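Local coordinates for RagB/SusD domain protein (Flavobacterium johnsoniae, PDB 5J5U) that probably binds chitin or its oligosaccharides at the outer membrane, as the SusD-like lipoprotein of a chitin utilization system, at residues A104-V109 / K182-T187; I265-D270 / L407-L412. One frame throughout, in Å; residues are numbered along the deposited sequence.

Contact 1 of 2, residues A104-V109 / K182-T187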
loop_
_atom_site.group_PDB
_atom_site.type_symbol
_atom_site.label_atom_id
_atom_site.label_comp_id
_atom_site.label_asym_id
_atom_site.label_seq_id
_atom_site.Cartn_x
_atom_site.Cartn_y
_atom_site.Cartn_z
ATOM N N ALA A 104 -1.315 4.013 -20.128
ATOM C CA ALA A 104 -2.491 4.567 -19.520
ATOM C C ALA A 104 -3.354 3.463 -18.921
ATOM O O ALA A 104 -3.831 3.601 -17.799
ATOM C CB ALA A 104 -3.274 5.373 -20.527
ATOM N N LYS A 105 -3.532 2.362 -19.645
ATOM C CA LYS A 105 -4.392 1.280 -19.140
ATOM C C LYS A 105 -3.813 0.680 -17.855
ATOM O O LYS A 105 -4.557 0.424 -16.882
ATOM C CB LYS A 105 -4.598 0.187 -20.199
ATOM C CG LYS A 105 -5.820 0.441 -21.090
ATOM C CD LYS A 105 -5.985 -0.613 -22.175
ATOM C CE LYS A 105 -4.703 -0.770 -22.970
ATOM N NZ LYS A 105 -4.883 -1.614 -24.166
ATOM N N ILE A 106 -2.486 0.493 -17.841
ATOM C CA ILE A 106 -1.802 0.017 -16.644
ATOM C C ILE A 106 -2.028 1.043 -15.531
ATOM O O ILE A 106 -2.421 0.685 -14.417
ATOM C CB ILE A 106 -0.295 -0.223 -16.901
ATOM C CG1 ILE A 106 -0.119 -1.333 -17.933
ATOM C CG2 ILE A 106 0.418 -0.671 -15.650
ATOM C CD1 ILE A 106 1.288 -1.484 -18.404
ATOM N N MET A 107 -1.861 2.325 -15.866
ATOM C CA MET A 107 -2.107 3.366 -14.887
ATOM C C MET A 107 -3.508 3.176 -14.319
ATOM O O MET A 107 -3.690 3.223 -13.098
ATOM C CB MET A 107 -1.971 4.766 -15.496
ATOM C CG MET A 107 -0.550 5.224 -15.715
ATOM S SD MET A 107 0.409 5.412 -14.208
ATOM C CE MET A 107 -0.442 6.725 -13.349
ATOM N N LYS A 108 -4.477 2.909 -15.202
ATOM C CA LYS A 108 -5.866 2.948 -14.779
ATOM C C LYS A 108 -6.115 1.858 -13.753
ATOM O O LYS A 108 -6.913 2.047 -12.826
ATOM C CB LYS A 108 -6.825 2.820 -15.957
ATOM C CG LYS A 108 -8.274 2.603 -15.521
ATOM C CD LYS A 108 -9.264 3.339 -16.405
ATOM C CE LYS A 108 -9.737 2.489 -17.558
ATOM N NZ LYS A 108 -10.108 1.112 -17.157
ATOM N N VAL A 109 -5.373 0.754 -13.864
ATOM C CA VAL A 109 -5.554 -0.318 -12.890
ATOM C C VAL A 109 -5.009 0.160 -11.535
ATOM O O VAL A 109 -5.682 0.048 -10.519
ATOM C CB VAL A 109 -4.887 -1.639 -13.351
ATOM C CG1 VAL A 109 -4.983 -2.700 -12.258
ATOM C CG2 VAL A 109 -5.542 -2.144 -14.647
ATOM N N LYS A 182 6.282 -3.197 -18.876
ATOM C CA LYS A 182 5.866 -4.599 -18.968
ATOM C C LYS A 182 5.918 -5.279 -17.606
ATOM O O LYS A 182 4.916 -5.839 -17.131
ATOM C CB LYS A 182 6.737 -5.357 -19.970
ATOM C CG LYS A 182 6.466 -4.957 -21.414
ATOM C CD LYS A 182 7.354 -5.695 -22.405
ATOM C CE LYS A 182 6.769 -5.586 -23.812
ATOM N NZ LYS A 182 6.084 -6.844 -24.279
ATOM N N LYS A 183 7.075 -5.200 -16.957
ATOM C CA LYS A 183 7.257 -5.854 -15.661
ATOM C C LYS A 183 6.389 -5.235 -14.561
ATOM O O LYS A 183 5.944 -5.954 -13.660
ATOM C CB LYS A 183 8.725 -5.813 -15.257
ATOM C CG LYS A 183 9.644 -6.393 -16.326
ATOM C CD LYS A 183 11.083 -6.438 -15.859
ATOM C CE LYS A 183 11.830 -5.207 -16.354
ATOM N NZ LYS A 183 13.223 -5.200 -15.837
ATOM N N LEU A 184 6.122 -3.927 -14.645
ATOM C CA LEU A 184 5.198 -3.285 -13.698
ATOM C C LEU A 184 3.800 -3.868 -13.858
ATOM O O LEU A 184 3.109 -4.137 -12.865
ATOM C CB LEU A 184 5.137 -1.765 -13.890
ATOM C CG LEU A 184 3.994 -1.107 -13.099
ATOM C CD1 LEU A 184 4.250 -1.156 -11.612
ATOM C CD2 LEU A 184 3.731 0.323 -13.547
ATOM N N ALA A 185 3.411 -4.075 -15.116
ATOM C CA ALA A 185 2.130 -4.680 -15.431
ATOM C C ALA A 185 2.025 -6.071 -14.820
ATOM O O ALA A 185 1.022 -6.410 -14.183
ATOM C CB ALA A 185 1.940 -4.744 -16.939
ATOM N N ASN A 186 3.083 -6.863 -14.961
ATOM C CA ASN A 186 3.061 -8.225 -14.419
ATOM C C ASN A 186 3.125 -8.309 -12.880
ATOM O O ASN A 186 2.580 -9.237 -12.273
ATOM C CB ASN A 186 4.206 -9.036 -15.020
ATOM C CG ASN A 186 3.990 -9.340 -16.486
ATOM O OD1 ASN A 186 2.867 -9.633 -16.914
ATOM N ND2 ASN A 186 5.055 -9.238 -17.271
ATOM N N THR A 187 3.830 -7.368 -12.261
ATOM C CA THR A 187 3.937 -7.339 -10.809
ATOM C C THR A 187 2.586 -6.936 -10.206
ATOM O O THR A 187 2.115 -7.570 -9.250
ATOM C CB THR A 187 5.062 -6.389 -10.351
ATOM O OG1 THR A 187 6.268 -6.731 -11.041
ATOM C CG2 THR A 187 5.301 -6.509 -8.846
#
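The apolar part of the interface is built around Ile-106, which meets two residues of the other helix with its two branches. Its CD1 lies 3.6 Å from CB of Ala-185, with CG1 of the same branch somewhat further off, while its CG2 reaches to 4.0 Å from CD2 of Leu-184. The torsions explain the division of labour: CG1 stands beside the backbone N (chi1 -64°) and chi2 is extended, carrying CD1 out to the alanine and leaving CG2 to face the leucine. The methyl of Ala-185 demands little room, consistent with the close backbone approach, 6.2 Å between CA of Ile-106 and CA of Ala-185. Ile-106 and Leu-184 pass at a slant. No hydrogen bond joins the two segments; what meets between them is the apolar contact of these three side chains.

Helices 98-119 and 178-195 run in roughly the same direction here, and helix 143-160 touches both, through Ser-157 on Ile-106 and Phe-158 on Asn-186. Such packing of neighbouring helices is consistent with the TPR-like helical scaffold of the SusD family.

Hydrogen bonding is confined to each helix and to its other neighbours. OG1 of Thr-187 donates to O of Lys-183 at 2.8 Å, tilted 34° from the carbonyl plane, and N of Thr-187 reaches that oxygen at 2.9 Å from the opposite face. One carbonyl thus takes two donors. OG1 of Thr-187 is also bonded to N of Phe-217, and ND2 of Asn-186 to O of Gly-215, fastening the segment after helix 201-214 to this helix.

Charged groups lie at the periphery. NZ of Lys-182 bonds O of Phe-158 and the side chain makes a cation-pi contact with that residue's ring, while NZ of Lys-183 forms a salt bridge with OD2 of Asp-222.

Contact 2 of 2, residues I265-D270 / L407-L412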
loop_
_atom_site.group_PDB
_atom_site.type_symbol
_atom_site.label_atom_id
_atom_site.label_comp_id
_atom_site.label_asym_id
_atom_site.label_seq_id
_atom_site.Cartn_x
_atom_site.Cartn_y
_atom_site.Cartn_z
ATOM N N ILE A 265 8.309 -1.738 15.893
ATOM C CA ILE A 265 9.620 -1.546 16.497
ATOM C C ILE A 265 10.067 -2.802 17.234
ATOM O O ILE A 265 11.177 -3.262 17.024
ATOM C CB ILE A 265 9.645 -0.357 17.460
ATOM C CG1 ILE A 265 9.370 0.942 16.692
ATOM C CG2 ILE A 265 11.007 -0.296 18.188
ATOM C CD1 ILE A 265 10.350 1.232 15.560
ATOM N N ASP A 266 9.210 -3.352 18.091
ATOM C CA ASP A 266 9.542 -4.605 18.752
ATOM C C ASP A 266 9.885 -5.695 17.738
ATOM O O ASP A 266 10.804 -6.467 17.968
ATOM C CB ASP A 266 8.401 -5.118 19.640
ATOM C CG ASP A 266 8.188 -4.283 20.883
ATOM O OD1 ASP A 266 8.976 -3.356 21.162
ATOM O OD2 ASP A 266 7.237 -4.598 21.617
ATOM N N TYR A 267 9.157 -5.784 16.624
ATOM C CA TYR A 267 9.495 -6.848 15.684
ATOM C C TYR A 267 10.883 -6.637 15.080
ATOM O O TYR A 267 11.659 -7.588 14.964
ATOM C CB TYR A 267 8.475 -6.968 14.557
ATOM C CG TYR A 267 8.738 -8.168 13.671
ATOM C CD1 TYR A 267 8.271 -9.418 14.026
ATOM C CD2 TYR A 267 9.471 -8.053 12.496
ATOM C CE1 TYR A 267 8.515 -10.520 13.241
ATOM C CE2 TYR A 267 9.723 -9.158 11.697
ATOM C CZ TYR A 267 9.240 -10.394 12.079
ATOM O OH TYR A 267 9.472 -11.521 11.309
ATOM N N LEU A 268 11.187 -5.406 14.682
ATOM C CA LEU A 268 12.460 -5.107 14.039
ATOM C C LEU A 268 13.636 -5.259 15.017
ATOM O O LEU A 268 14.705 -5.766 14.663
ATOM C CB LEU A 268 12.435 -3.694 13.455
ATOM C CG LEU A 268 11.438 -3.419 12.326
ATOM C CD1 LEU A 268 11.426 -1.939 11.997
ATOM C CD2 LEU A 268 11.760 -4.237 11.062
ATOM N N ARG A 269 13.419 -4.839 16.257
ATOM C CA ARG A 269 14.441 -4.904 17.287
ATOM C C ARG A 269 14.678 -6.341 17.791
ATOM O O ARG A 269 15.824 -6.791 17.857
ATOM C CB ARG A 269 14.066 -3.990 18.459
ATOM C CG ARG A 269 15.175 -3.811 19.492
ATOM C CD ARG A 269 14.612 -3.296 20.795
ATOM N NE ARG A 269 13.570 -4.201 21.247
ATOM C CZ ARG A 269 12.336 -3.827 21.549
ATOM N NH1 ARG A 269 11.990 -2.542 21.460
ATOM N NH2 ARG A 269 11.451 -4.736 21.935
ATOM N N ASP A 270 13.613 -7.055 18.152
ATOM C CA ASP A 270 13.761 -8.376 18.760
ATOM C C ASP A 270 14.285 -9.437 17.781
ATOM O O ASP A 270 14.798 -10.468 18.207
ATOM C CB ASP A 270 12.432 -8.881 19.356
ATOM C CG ASP A 270 11.902 -8.000 20.494
ATOM O OD1 ASP A 270 12.662 -7.163 21.035
ATOM O OD2 ASP A 270 10.710 -8.169 20.859
ATOM N N LEU A 407 5.813 -8.625 4.259
ATOM C CA LEU A 407 5.088 -7.719 3.361
ATOM C C LEU A 407 4.594 -6.472 4.107
ATOM O O LEU A 407 4.647 -5.359 3.606
ATOM C CB LEU A 407 3.898 -8.442 2.709
ATOM C CG LEU A 407 4.205 -9.330 1.501
ATOM C CD1 LEU A 407 3.094 -10.347 1.297
ATOM C CD2 LEU A 407 4.405 -8.496 0.251
ATOM N N TRP A 408 4.121 -6.693 5.321
ATOM C CA TRP A 408 3.653 -5.632 6.194
ATOM C C TRP A 408 4.787 -4.638 6.453
ATOM O O TRP A 408 4.554 -3.423 6.563
ATOM C CB TRP A 408 3.106 -6.250 7.495
ATOM C CG TRP A 408 2.737 -5.277 8.546
ATOM C CD1 TRP A 408 1.680 -4.413 8.525
ATOM C CD2 TRP A 408 3.398 -5.074 9.799
ATOM N NE1 TRP A 408 1.653 -3.670 9.681
ATOM C CE2 TRP A 408 2.694 -4.062 10.483
ATOM C CE3 TRP A 408 4.512 -5.657 10.416
ATOM C CZ2 TRP A 408 3.072 -3.615 11.748
ATOM C CZ3 TRP A 408 4.885 -5.214 11.669
ATOM C CH2 TRP A 408 4.164 -4.212 12.329
ATOM N N ILE A 409 6.020 -5.146 6.500
ATOM C CA ILE A 409 7.169 -4.255 6.656
ATOM C C ILE A 409 7.491 -3.572 5.330
ATOM O O ILE A 409 7.742 -2.371 5.274
ATOM C CB ILE A 409 8.403 -5.009 7.198
ATOM C CG1 ILE A 409 8.111 -5.487 8.627
ATOM C CG2 ILE A 409 9.625 -4.100 7.204
ATOM C CD1 ILE A 409 9.222 -6.274 9.275
ATOM N N THR A 410 7.425 -4.336 4.255
ATOM C CA THR A 410 7.698 -3.839 2.916
ATOM C C THR A 410 6.701 -2.753 2.492
ATOM O O THR A 410 7.085 -1.792 1.807
ATOM C CB THR A 410 7.695 -5.024 1.916
ATOM O OG1 THR A 410 8.908 -5.771 2.094
ATOM C CG2 THR A 410 7.621 -4.561 0.481
ATOM N N TYR A 411 5.447 -2.880 2.939
ATOM C CA TYR A 411 4.396 -1.921 2.609
ATOM C C TYR A 411 4.355 -0.717 3.516
ATOM O O TYR A 411 3.379 0.035 3.493
ATOM C CB TYR A 411 3.026 -2.584 2.656
ATOM C CG TYR A 411 2.729 -3.516 1.509
ATOM C CD1 TYR A 411 3.040 -3.173 0.194
ATOM C CD2 TYR A 411 2.165 -4.748 1.744
ATOM C CE1 TYR A 411 2.775 -4.043 -0.859
ATOM C CE2 TYR A 411 1.879 -5.614 0.711
ATOM C CZ TYR A 411 2.187 -5.268 -0.585
ATOM O OH TYR A 411 1.894 -6.162 -1.597
ATOM N N LEU A 412 5.390 -0.531 4.330
ATOM C CA LEU A 412 5.469 0.667 5.163
ATOM C C LEU A 412 5.493 1.902 4.266
ATOM O O LEU A 412 6.093 1.857 3.194
ATOM C CB LEU A 412 6.699 0.611 6.067
ATOM C CG LEU A 412 6.743 1.635 7.194
ATOM C CD1 LEU A 412 5.559 1.416 8.102
ATOM C CD2 LEU A 412 8.091 1.540 7.980
#
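A single methyl group, CD1 of Ile-409, makes the closest contacts with both residues that segment 265-270 brings to it. It lies 3.7 Å from CD2 of Tyr-267 and 3.8 Å from CE2 of the same ring, meeting the ring obliquely, and it is 3.7 Å from CD2 of Leu-268. The two side chains of segment 265-270 come at it differently: Tyr-267 crosses the isoleucine at about a right angle, whereas Leu-268 runs past it in the opposite direction. Tyr-267 has CG anti to the backbone N (chi1 -174°), which leads its ring toward the partner helix; Leu-268 starts off to one side and only its end comes near. The backbones stay well apart, 9.1 Å between CA of Leu-268 and CA of Ile-409, so side chains fill the gap.

In the next shell, Leu-264, one turn before Leu-268, packs on Ile-409, Trp-408 and Leu-412, extending the apolar seam along the helix, and Leu-268 also meets Leu-276 and Leu-279 of helix 276-279. This is the meeting of a short helix, from a part of the chain where short helices alternate with loops and small two-strand sheets, with helix 399-410, in a family whose core is a TPR-like helical scaffold.

Further out, Trp-408 is positioned by the bond from NE1 to O of Val-46 and by its meeting with the His-48 ring, and the backbone leaves helical geometry at Tyr-411, whose OH bonds Glu-339. At the far side of helix 262-270, Arg-269 forms a salt-bridge network. Its NE and NH2 both grip OD1 of Asp-270 from the same face, NH2 at 2.9 Å; NH1 and NH2 make weak bonds to OD1 of Asp-266, part of the same network.

Followed from the N terminus, the chain first closes contact 1, bringing helix 178-195 back to helix 98-119 across 72 intervening residues that include helix 143-160. It then runs on through helix 201-214 before contact 2 opens at helix 262-270, and that second, longer loop of 136 residues closes at helix 399-410. The two are in series, neither nested nor crossed. The centres of contact 1 and contact 2 are about 28 Å apart, on opposite sides of the centre of the chain. The nearest atoms of contact 1 and contact 2 are about 8 Å apart, without touching. Contact 1 joins helices of the earlier half, while contact 2 ties a mid-chain helix to one near the later end.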